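Local structure of protein Pcdhgb2 (Mus musculus, 5SZR) at residues A[315-320]-A[359-364]; A[222-227]-A[281-286]; A[367-372]-A[407-412]; A[322-327]-A[355-360]. The protein probably mediates calcium-dependent cell adhesion, perhaps in setting up specific neuronal connections, this chain being its extracellular cadherin domains 3-6. One frame throughout, in Å; residues are numbered along the deposited sequence.

Contact 1 of 4, residues A[315-320]-A[359-364]; sequences VGDRND and ADSGHN. With CA (calcium ion), chain Q; CA (calcium ion), chain R; CA (calcium ion), chain P.
Asp317 and Asp360 reach a common calcium ion because of their first torsions: Asp317 holds CG anti to its backbone N (chi1 -177°), while Asp360 holds CG anti to its carbonyl carbon (chi1 -63°). Asp317 OD1 and Asp360 OD1 each lie 2.5 Å from the calcium ion of chain Q, and Arg318 O and Asp320 OD1 join them. Glu226 and Glu286 supply its other ligands.

Asp360 bridges two metals. Its OD2 shares the calcium ion of chain R with Asn319 OD1, which binds at 2.3 Å, and with the backbone oxygen Asn364 O. Asn321, Asp358 and Asp411 complete that site. Asp320 is a second bridge: OD2 binds the calcium ion of chain P, and it also accepts from Asn227. The Asp-x-Asn-Asp-Asn sequence starting at Asp317 is the classic cadherin interdomain linker, here joining domains 5 and 6.

Asp317 OD2 turns to protein donors instead. Ser361 N donates to Asp317 OD2 at 2.8 Å and Asn364 ND2 to the same oxygen at 3.1 Å, arriving from opposite faces of the carboxylate and holding it from both sides. The latter bond is almost straight (172°) and lies in the plane of the Asn364 amide. On the other branch of that amide, Asn364 OD1 rests against Asn319 CB at 3.2 Å.

Asn319 OD1 and Asp360 OD2 sit 2.8 Å apart, a separation two oxygen acceptors accept because calcium lies between them. Without the ions the gathered carboxylates of Asp317, Asp320 and Asp360 would probably repel one another, consistent with a linker that needs calcium to be rigid.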
# COMPACT_ATOMS: atom_id res chain seq x y z
N VAL A 315 13.39 -33.33 -3.58
CA VAL A 315 13.90 -33.90 -4.82
C VAL A 315 13.07 -35.13 -5.16
O VAL A 315 13.00 -36.09 -4.38
CB VAL A 315 15.39 -34.25 -4.68
CG1 VAL A 315 15.91 -34.90 -5.95
CG2 VAL A 315 16.19 -33.00 -4.34
N GLY A 316 12.44 -35.11 -6.33
CA GLY A 316 11.51 -36.17 -6.71
C GLY A 316 12.23 -37.35 -7.34
O GLY A 316 13.17 -37.20 -8.11
N ASP A 317 11.76 -38.55 -7.00
CA ASP A 317 12.36 -39.77 -7.52
C ASP A 317 11.86 -40.05 -8.93
O ASP A 317 10.66 -40.02 -9.19
CB ASP A 317 12.04 -40.95 -6.60
CG ASP A 317 12.69 -42.24 -7.05
OD1 ASP A 317 13.81 -42.18 -7.60
OD2 ASP A 317 12.08 -43.31 -6.87
N ARG A 318 12.80 -40.30 -9.84
CA ARG A 318 12.49 -40.82 -11.16
C ARG A 318 13.04 -42.24 -11.29
O ARG A 318 13.87 -42.69 -10.49
CB ARG A 318 13.08 -39.94 -12.27
CG ARG A 318 12.30 -38.67 -12.54
CD ARG A 318 12.81 -38.00 -13.81
NE ARG A 318 12.07 -36.78 -14.14
CZ ARG A 318 10.90 -36.76 -14.77
NH1 ARG A 318 10.30 -35.61 -15.02
NH2 ARG A 318 10.32 -37.90 -15.13
N ASN A 319 12.57 -42.95 -12.32
CA ASN A 319 13.00 -44.32 -12.56
C ASN A 319 14.23 -44.32 -13.48
O ASN A 319 14.19 -44.72 -14.64
CB ASN A 319 11.87 -45.15 -13.15
CG ASN A 319 12.18 -46.63 -13.14
OD1 ASN A 319 12.79 -47.13 -12.20
ND2 ASN A 319 11.78 -47.35 -14.20
N ASP A 320 15.35 -43.85 -12.92
CA ASP A 320 16.60 -43.81 -13.66
C ASP A 320 17.55 -44.94 -13.28
O ASP A 320 18.74 -44.89 -13.63
CB ASP A 320 17.28 -42.44 -13.48
CG ASP A 320 17.43 -42.03 -12.02
OD1 ASP A 320 16.79 -42.65 -11.15
OD2 ASP A 320 18.17 -41.07 -11.75
N ALA A 359 17.87 -49.33 -7.13
CA ALA A 359 18.36 -48.16 -6.42
C ALA A 359 17.30 -47.08 -6.21
O ALA A 359 17.53 -46.15 -5.43
CB ALA A 359 19.55 -47.55 -7.16
N ASP A 360 16.15 -47.17 -6.88
CA ASP A 360 15.15 -46.12 -6.80
C ASP A 360 14.29 -46.26 -5.55
O ASP A 360 14.65 -46.99 -4.62
CB ASP A 360 14.30 -46.11 -8.06
CG ASP A 360 15.11 -45.82 -9.31
OD1 ASP A 360 16.04 -44.99 -9.23
OD2 ASP A 360 14.83 -46.42 -10.37
N SER A 361 13.15 -45.58 -5.52
CA SER A 361 12.24 -45.60 -4.37
C SER A 361 10.81 -45.80 -4.85
O SER A 361 10.50 -45.66 -6.04
CB SER A 361 12.34 -44.30 -3.56
OG SER A 361 13.67 -44.07 -3.12
N GLY A 362 9.94 -46.15 -3.91
CA GLY A 362 8.53 -46.31 -4.21
C GLY A 362 8.28 -47.32 -5.31
O GLY A 362 8.93 -48.38 -5.39
N HIS A 363 7.32 -47.00 -6.18
CA HIS A 363 7.00 -47.91 -7.28
C HIS A 363 8.17 -48.06 -8.24
O HIS A 363 8.30 -49.09 -8.90
CB HIS A 363 5.76 -47.42 -8.03
CG HIS A 363 4.48 -47.68 -7.30
ND1 HIS A 363 4.00 -46.85 -6.31
CD2 HIS A 363 3.58 -48.68 -7.42
CE1 HIS A 363 2.86 -47.33 -5.85
NE2 HIS A 363 2.58 -48.44 -6.51
N ASN A 364 9.04 -47.05 -8.33
CA ASN A 364 10.21 -47.16 -9.20
C ASN A 364 11.14 -48.28 -8.77
O ASN A 364 11.98 -48.72 -9.57
CB ASN A 364 10.96 -45.83 -9.24
CG ASN A 364 10.19 -44.72 -9.95
OD1 ASN A 364 9.51 -44.96 -10.94
ND2 ASN A 364 10.29 -43.50 -9.43
CA CA Q . 15.84 -42.51 -8.95
CA CA R . 13.91 -48.63 -10.89
CA CA P . 19.27 -40.71 -9.73
O HOH W 1 20.91 -42.67 -10.10
O HOH W 2 20.59 -39.10 -10.91

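Contact 2 of 4, residues A[222-227]-A[281-286]. With CA (calcium ion), chain P; CA (calcium ion), chain Q.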
# COMPACT_ATOMS: atom_id res chain seq x y z
N VAL A 222 8.72 -26.88 -2.18
CA VAL A 222 8.96 -26.97 -3.62
C VAL A 222 9.28 -28.42 -3.98
O VAL A 222 10.03 -29.09 -3.26
CB VAL A 222 10.10 -26.03 -4.05
CG1 VAL A 222 10.28 -26.07 -5.56
CG2 VAL A 222 9.81 -24.61 -3.58
N HIS A 223 8.71 -28.89 -5.09
CA HIS A 223 9.01 -30.20 -5.65
C HIS A 223 9.81 -30.03 -6.93
O HIS A 223 9.43 -29.23 -7.80
CB HIS A 223 7.73 -30.99 -5.94
CG HIS A 223 7.00 -31.44 -4.72
ND1 HIS A 223 6.14 -30.62 -4.01
CD2 HIS A 223 6.98 -32.63 -4.08
CE1 HIS A 223 5.64 -31.29 -2.99
NE2 HIS A 223 6.13 -32.51 -3.01
N VAL A 224 10.92 -30.76 -7.06
CA VAL A 224 11.77 -30.72 -8.25
C VAL A 224 12.10 -32.15 -8.66
O VAL A 224 12.72 -32.89 -7.88
CB VAL A 224 13.06 -29.92 -8.01
CG1 VAL A 224 13.78 -29.69 -9.34
CG2 VAL A 224 12.78 -28.61 -7.32
N ALA A 225 11.73 -32.52 -9.88
CA ALA A 225 12.04 -33.84 -10.38
C ALA A 225 13.55 -34.00 -10.57
O ALA A 225 14.22 -33.11 -11.08
CB ALA A 225 11.32 -34.12 -11.70
N GLU A 226 14.05 -35.14 -10.12
CA GLU A 226 15.44 -35.53 -10.30
C GLU A 226 15.88 -35.36 -11.75
O GLU A 226 15.06 -35.38 -12.67
CB GLU A 226 15.59 -36.99 -9.85
CG GLU A 226 16.93 -37.62 -9.96
CD GLU A 226 16.90 -39.02 -9.38
OE1 GLU A 226 15.94 -39.76 -9.66
OE2 GLU A 226 17.82 -39.34 -8.60
N ASN A 227 17.20 -35.20 -11.93
CA ASN A 227 17.85 -35.14 -13.24
C ASN A 227 17.43 -33.92 -14.05
O ASN A 227 17.57 -33.90 -15.28
CB ASN A 227 17.60 -36.43 -14.04
CG ASN A 227 18.06 -37.66 -13.30
OD1 ASN A 227 19.08 -37.64 -12.61
ND2 ASN A 227 17.30 -38.75 -13.42
N ARG A 281 22.25 -27.27 -10.31
CA ARG A 281 22.82 -28.55 -10.70
C ARG A 281 21.70 -29.56 -10.91
O ARG A 281 20.56 -29.34 -10.48
CB ARG A 281 23.79 -29.08 -9.64
CG ARG A 281 23.12 -29.43 -8.32
CD ARG A 281 23.95 -30.42 -7.51
NE ARG A 281 25.27 -29.90 -7.20
CZ ARG A 281 26.11 -30.48 -6.35
NH1 ARG A 281 27.30 -29.94 -6.12
NH2 ARG A 281 25.76 -31.59 -5.73
N ALA A 282 22.04 -30.66 -11.57
CA ALA A 282 21.11 -31.77 -11.70
C ALA A 282 21.00 -32.50 -10.37
O ALA A 282 21.99 -33.05 -9.87
CB ALA A 282 21.57 -32.73 -12.80
N PHE A 283 19.80 -32.50 -9.79
CA PHE A 283 19.60 -33.20 -8.53
C PHE A 283 19.54 -34.71 -8.75
O PHE A 283 19.07 -35.19 -9.79
CB PHE A 283 18.32 -32.71 -7.84
CG PHE A 283 18.35 -31.25 -7.47
CD1 PHE A 283 17.20 -30.49 -7.50
CD2 PHE A 283 19.54 -30.64 -7.07
CE1 PHE A 283 17.22 -29.14 -7.14
CE2 PHE A 283 19.56 -29.30 -6.71
CZ PHE A 283 18.40 -28.55 -6.75
N ASP A 284 20.02 -35.46 -7.76
CA ASP A 284 20.03 -36.92 -7.78
C ASP A 284 19.32 -37.41 -6.53
O ASP A 284 19.87 -37.32 -5.43
CB ASP A 284 21.47 -37.45 -7.86
CG ASP A 284 21.55 -38.96 -7.83
OD1 ASP A 284 20.53 -39.65 -8.04
OD2 ASP A 284 22.67 -39.48 -7.61
N HIS A 285 18.09 -37.90 -6.70
CA HIS A 285 17.28 -38.33 -5.56
C HIS A 285 17.98 -39.40 -4.73
O HIS A 285 17.76 -39.49 -3.52
CB HIS A 285 15.92 -38.85 -6.06
CG HIS A 285 15.09 -39.49 -5.00
ND1 HIS A 285 14.22 -38.78 -4.20
CD2 HIS A 285 14.99 -40.78 -4.60
CE1 HIS A 285 13.62 -39.60 -3.36
NE2 HIS A 285 14.07 -40.83 -3.58
N GLU A 286 18.84 -40.20 -5.36
CA GLU A 286 19.52 -41.26 -4.63
C GLU A 286 20.61 -40.72 -3.71
O GLU A 286 20.98 -41.41 -2.75
CB GLU A 286 20.09 -42.28 -5.62
CG GLU A 286 19.06 -43.28 -6.15
CD GLU A 286 18.00 -42.65 -7.05
OE1 GLU A 286 18.36 -41.91 -7.98
OE2 GLU A 286 16.79 -42.90 -6.82
CA CA P . 19.27 -40.71 -9.73
CA CA Q . 15.84 -42.51 -8.95
O HOH W 2 20.59 -39.10 -10.91
O HOH W 1 20.91 -42.67 -10.10
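Ala282 lays its CB beside Asn227 CA, 4.5 Å away, a light touch. In Phe283, backbone and ring do separate jobs. Phe283 O takes a hydrogen bond from Asn227 N at 2.8 Å, nearly straight at 168°. The ring turns into the domain, where Val224 CG1 meets its edge, close to the ring plane, 4.0 Å from Phe283 CD1; Val315 of strand 306-316 packs on it too.

Asp284 opens the Asp-x-Glu calcium motif of the cadherin repeat, and Glu226, just past strand 219-225, is the glutamate that partners it. Glu226 is extended (chi1 179°), which carries its carboxylate out to the metals at the base of this domain. Asp284 OD1 and Glu226 OE2 both bind the chain P calcium, the latter at 2.3 Å, while Glu226 OE1 turns to the chain Q ion. Asp284 OD1 also accepts from Glu286 N in an Asx turn.

His285 places its backbone N 2.4 Å from Glu226 OE2, too short to trust; its ring heads away, with ND1 near Val315 O. Glu286 bends at chi2 (68°) and spans two ions. Glu286 OE1 binds the chain P calcium at 2.3 Å and, more distantly, the chain Q ion, to which Glu286 OE2 lies at 2.4 Å. Asn227 adds an outer shell: OD1 accepts from a water on the chain P calcium, while ND2 turns to Asp320.

Contact 3 of 4, residues A[367-372]-A[407-412]; sequences LSYHVL and VAVRDG. With CA (calcium ion), chain R; MAN (alpha-D-mannopyranose), chain U.
Tyr369 and Val409 face each other as a non-hydrogen-bonded pair between strands 368-374 and 402-410, antiparallel neighbours in one sheet of the cadherin beta sandwich. Four backbone bonds bind the strands, two between Ser368 and Arg410 and two between His370 and Ala408; the shortest runs from Ala408 N to His370 O at 2.7 Å.

The tight side is the one bearing Tyr369, Val407 and Val409. Val409 has CG2 anti to its backbone N, which brings that methyl over one face of the Tyr369 ring. Val409 CG2 sits 4.1 Å from the centroid of the Tyr369 ring in a CH-pi contact. Leu367 CD1 closes in on the same Val409 CG2 at 4.0 Å, and Ala356 and Leu382 of the facing sheet help bury the cluster. Beyond the strand, Asp411 OD2 binds the calcium ion of chain R, while its OD1 accepts from Leu417 N.

The opposite face, with Ser368, His370 and Arg410, is looser and more polar. Ser368 OG and His370 NE2 share a hydrogen bond of 2.6 Å, and a water links Ser368 OG to Asp411 O, weakly at the latter. Arg410 stretches across Ala408, whose CB lies over the centre of one guanidinium face, and the exposed Leu372 brings CD1 to 3.7 Å from Ala408 CB. The ring of His370 is turned 47° against the guanidinium plane. Farther out is a mannose attached to the protein itself: Arg410 NE donates to its ring oxygen O5 at 2.9 Å, with an angle of 156° at the hydrogen.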
# COMPACT_ATOMS: atom_id res chain seq x y z
N LEU A 367 9.69 -54.40 -7.11
CA LEU A 367 10.05 -55.41 -8.09
C LEU A 367 8.99 -56.49 -8.20
O LEU A 367 8.36 -56.87 -7.21
CB LEU A 367 11.41 -56.02 -7.74
CG LEU A 367 12.49 -54.96 -7.64
CD1 LEU A 367 13.87 -55.59 -7.56
CD2 LEU A 367 12.40 -53.96 -8.80
N SER A 368 8.79 -56.97 -9.43
CA SER A 368 7.89 -58.07 -9.71
C SER A 368 8.57 -58.99 -10.71
O SER A 368 9.29 -58.52 -11.60
CB SER A 368 6.55 -57.58 -10.27
OG SER A 368 6.69 -57.23 -11.64
N TYR A 369 8.34 -60.29 -10.56
CA TYR A 369 9.07 -61.33 -11.27
C TYR A 369 8.14 -62.06 -12.22
O TYR A 369 7.04 -62.47 -11.82
CB TYR A 369 9.70 -62.30 -10.27
CG TYR A 369 10.71 -61.64 -9.35
CD1 TYR A 369 12.07 -61.70 -9.62
CD2 TYR A 369 10.30 -60.94 -8.22
CE1 TYR A 369 12.99 -61.10 -8.79
CE2 TYR A 369 11.21 -60.32 -7.38
CZ TYR A 369 12.56 -60.40 -7.68
OH TYR A 369 13.48 -59.80 -6.85
N HIS A 370 8.57 -62.22 -13.47
CA HIS A 370 7.71 -62.78 -14.51
C HIS A 370 8.47 -63.82 -15.32
O HIS A 370 9.67 -63.69 -15.56
CB HIS A 370 7.21 -61.68 -15.45
CG HIS A 370 6.54 -60.54 -14.74
ND1 HIS A 370 5.18 -60.46 -14.58
CD2 HIS A 370 7.06 -59.44 -14.16
CE1 HIS A 370 4.88 -59.36 -13.92
NE2 HIS A 370 6.00 -58.71 -13.66
N VAL A 371 7.75 -64.87 -15.73
CA VAL A 371 8.27 -65.87 -16.65
C VAL A 371 8.00 -65.39 -18.07
O VAL A 371 6.84 -65.20 -18.46
CB VAL A 371 7.62 -67.25 -16.42
CG1 VAL A 371 8.01 -68.22 -17.54
CG2 VAL A 371 8.04 -67.81 -15.07
N LEU A 372 9.06 -65.18 -18.84
CA LEU A 372 8.87 -64.81 -20.24
C LEU A 372 8.77 -66.05 -21.13
O LEU A 372 7.93 -66.09 -22.04
CB LEU A 372 10.01 -63.91 -20.72
CG LEU A 372 10.31 -62.66 -19.88
CD1 LEU A 372 11.47 -61.88 -20.48
CD2 LEU A 372 9.07 -61.77 -19.73
N VAL A 407 13.33 -65.57 -17.18
CA VAL A 407 12.59 -64.78 -16.20
C VAL A 407 12.99 -63.32 -16.31
O VAL A 407 14.12 -62.97 -16.68
CB VAL A 407 12.81 -65.30 -14.76
CG1 VAL A 407 12.40 -66.76 -14.65
CG2 VAL A 407 14.27 -65.12 -14.35
N ALA A 408 12.05 -62.44 -15.96
CA ALA A 408 12.26 -61.00 -15.99
C ALA A 408 11.87 -60.42 -14.64
O ALA A 408 10.78 -60.71 -14.12
CB ALA A 408 11.44 -60.35 -17.11
N VAL A 409 12.76 -59.63 -14.06
CA VAL A 409 12.47 -58.85 -12.87
C VAL A 409 12.25 -57.40 -13.30
O VAL A 409 13.15 -56.78 -13.87
CB VAL A 409 13.58 -58.98 -11.81
CG1 VAL A 409 14.96 -58.82 -12.45
CG2 VAL A 409 13.37 -57.99 -10.69
N ARG A 410 11.05 -56.89 -13.06
CA ARG A 410 10.64 -55.56 -13.50
C ARG A 410 10.33 -54.68 -12.30
O ARG A 410 9.89 -55.16 -11.25
CB ARG A 410 9.39 -55.63 -14.40
CG ARG A 410 9.55 -56.54 -15.60
CD ARG A 410 8.43 -56.33 -16.61
NE ARG A 410 8.87 -56.71 -17.95
CZ ARG A 410 8.43 -57.77 -18.62
NH1 ARG A 410 7.51 -58.57 -18.10
NH2 ARG A 410 8.91 -58.03 -19.83
N ASP A 411 10.56 -53.38 -12.46
CA ASP A 411 10.11 -52.44 -11.44
C ASP A 411 8.71 -51.95 -11.80
O ASP A 411 8.12 -52.33 -12.81
CB ASP A 411 11.11 -51.30 -11.25
CG ASP A 411 11.34 -50.48 -12.51
OD1 ASP A 411 10.44 -50.36 -13.36
OD2 ASP A 411 12.46 -49.92 -12.65
N GLY A 412 8.15 -51.10 -10.95
CA GLY A 412 6.80 -50.62 -11.16
C GLY A 412 6.74 -49.24 -11.77
O GLY A 412 5.71 -48.57 -11.72
CA CA R . 13.91 -48.63 -10.89
C1 MAN U . 12.39 -56.43 -19.09
C2 MAN U . 13.24 -56.68 -20.35
C3 MAN U . 13.45 -55.36 -21.09
C4 MAN U . 12.11 -54.73 -21.42
C5 MAN U . 11.35 -54.48 -20.11
C6 MAN U . 9.96 -53.90 -20.32
O2 MAN U . 12.53 -57.54 -21.26
O3 MAN U . 14.23 -55.52 -22.26
O4 MAN U . 12.30 -53.50 -22.12
O5 MAN U . 11.19 -55.74 -19.40
O6 MAN U . 9.20 -54.17 -19.14
O HOH W 3 6.14 -54.14 -11.49

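Contact 4 of 4, residues A[322-327]-A[355-360]. With CA (calcium ion), chain R; CA (calcium ion), chain Q.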
# COMPACT_ATOMS: atom_id res chain seq x y z
N ALA A 322 17.68 -49.23 -13.45
CA ALA A 322 17.08 -50.51 -13.76
C ALA A 322 17.40 -51.52 -12.65
O ALA A 322 18.47 -51.46 -12.05
CB ALA A 322 17.58 -51.04 -15.09
N PRO A 323 16.48 -52.44 -12.36
CA PRO A 323 16.80 -53.49 -11.40
C PRO A 323 17.97 -54.33 -11.88
O PRO A 323 18.22 -54.45 -13.08
CB PRO A 323 15.50 -54.32 -11.33
CG PRO A 323 14.71 -53.93 -12.53
CD PRO A 323 15.10 -52.54 -12.88
N ARG A 324 18.72 -54.88 -10.93
CA ARG A 324 19.86 -55.73 -11.24
C ARG A 324 19.79 -57.01 -10.41
O ARG A 324 19.42 -56.98 -9.23
CB ARG A 324 21.19 -55.00 -10.99
CG ARG A 324 21.22 -54.14 -9.75
CD ARG A 324 22.33 -53.11 -9.85
NE ARG A 324 23.66 -53.71 -9.79
CZ ARG A 324 24.35 -53.88 -8.66
NH1 ARG A 324 25.55 -54.44 -8.69
NH2 ARG A 324 23.83 -53.49 -7.50
N VAL A 325 20.15 -58.12 -11.05
CA VAL A 325 20.09 -59.43 -10.40
C VAL A 325 21.37 -59.64 -9.60
O VAL A 325 22.48 -59.46 -10.12
CB VAL A 325 19.90 -60.54 -11.45
CG1 VAL A 325 19.82 -61.90 -10.77
CG2 VAL A 325 18.65 -60.27 -12.28
N LEU A 326 21.22 -60.01 -8.33
CA LEU A 326 22.35 -60.32 -7.47
C LEU A 326 22.53 -61.81 -7.23
O LEU A 326 23.64 -62.25 -6.94
CB LEU A 326 22.19 -59.62 -6.11
CG LEU A 326 22.07 -58.10 -6.15
CD1 LEU A 326 22.02 -57.54 -4.74
CD2 LEU A 326 23.22 -57.49 -6.93
N TYR A 327 21.46 -62.59 -7.33
CA TYR A 327 21.51 -64.04 -7.20
C TYR A 327 20.41 -64.65 -8.06
O TYR A 327 19.30 -64.13 -8.10
CB TYR A 327 21.35 -64.47 -5.74
CG TYR A 327 21.43 -65.97 -5.53
CD1 TYR A 327 22.62 -66.57 -5.13
CD2 TYR A 327 20.33 -66.79 -5.76
CE1 TYR A 327 22.70 -67.94 -4.95
CE2 TYR A 327 20.40 -68.15 -5.60
CZ TYR A 327 21.59 -68.72 -5.19
OH TYR A 327 21.66 -70.09 -5.02
N VAL A 355 17.15 -63.03 -6.61
CA VAL A 355 17.31 -61.94 -5.66
C VAL A 355 17.77 -60.72 -6.44
O VAL A 355 18.89 -60.70 -6.97
CB VAL A 355 18.30 -62.28 -4.54
CG1 VAL A 355 18.49 -61.08 -3.62
CG2 VAL A 355 17.82 -63.49 -3.76
N ALA A 356 16.92 -59.70 -6.52
CA ALA A 356 17.23 -58.48 -7.25
C ALA A 356 17.02 -57.27 -6.35
O ALA A 356 16.27 -57.32 -5.37
CB ALA A 356 16.39 -58.33 -8.51
N VAL A 357 17.70 -56.17 -6.70
CA VAL A 357 17.59 -54.90 -6.00
C VAL A 357 17.36 -53.79 -7.02
O VAL A 357 17.49 -53.99 -8.23
CB VAL A 357 18.83 -54.58 -5.14
CG1 VAL A 357 18.93 -55.53 -3.96
CG2 VAL A 357 20.09 -54.64 -5.99
N ASP A 358 17.02 -52.61 -6.51
CA ASP A 358 16.70 -51.46 -7.35
C ASP A 358 17.02 -50.19 -6.56
O ASP A 358 16.51 -50.01 -5.46
CB ASP A 358 15.23 -51.48 -7.77
CG ASP A 358 14.94 -50.56 -8.94
OD1 ASP A 358 15.22 -49.35 -8.85
OD2 ASP A 358 14.43 -51.05 -9.97
N ALA A 359 17.87 -49.33 -7.13
CA ALA A 359 18.36 -48.16 -6.42
C ALA A 359 17.30 -47.08 -6.21
O ALA A 359 17.53 -46.15 -5.43
CB ALA A 359 19.55 -47.55 -7.16
N ASP A 360 16.15 -47.17 -6.88
CA ASP A 360 15.15 -46.12 -6.80
C ASP A 360 14.29 -46.26 -5.55
O ASP A 360 14.65 -46.99 -4.62
CB ASP A 360 14.30 -46.11 -8.06
CG ASP A 360 15.11 -45.82 -9.31
OD1 ASP A 360 16.04 -44.99 -9.23
OD2 ASP A 360 14.83 -46.42 -10.37
CA CA R . 13.91 -48.63 -10.89
CA CA Q . 15.84 -42.51 -8.95
O HOH W 4 19.64 -50.26 -9.44
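Val355 and Tyr327 make the straightest link: Val355 N donates to Tyr327 O at 2.8 Å with an angle of 172°. In return Val355 O accepts twice, from Leu326 N at 2.8 Å and from Tyr327 N at 3.2 Å. Two residues facing one is a classic beta bulge, and it shifts the register by a residue. Farther along, Arg324 and Val357 exchange a pair of backbone bonds.

Strands 324-327 and 350-357 thus run antiparallel at the edge of the four-stranded sheet of cadherin domain 6, close to the calcium-bearing linker. Asp358 leaves the second strand and grips the calcium ion of chain R with both carboxylate oxygens. Its OD1 uses the anti lone pair to accept from Asp360 N, an Asx turn, while Asp358 OD2 lies 3.3 Å from Pro323 CD. A water bridges Ala322 O and Ala359 N.

Packing is mostly peripheral. Leu326 crosses Val357 at about a right angle, with Leu326 CD1 3.7 Å from Val357 CG2. A chi1 of 40° sets Arg324 CG between the backbone N and the carbonyl carbon and lays the chain alongside Val357, Arg324 CG against Val357 CG2 at 4.0 Å. At the bulge, Tyr327 CB abuts Val355 CB at 3.9 Å while the phenol ring leads away.

Overall arrangement
Along the chain, contact 2 closes in domain 5 before contact 1 opens at the linker; contacts 1 and 4 end on the loop around Ala359 and Asp360, and contact 3 follows in domain 6. Contact 2 joins contact 1 through neighbouring strands 219-225 and 306-316 and the calcium ions of chains P and Q, their centres about 10 Å apart. The chain R ion ties contacts 1, 3 and 4; the chain Q ion also reaches contact 4. Contacts 3 and 4, about 11 Å between centres, lie on the two facing sheets of domain 6. Contacts 2 and 3, centres about 27 Å apart, do not touch; the three calcium ions span the gap and couple the two domains.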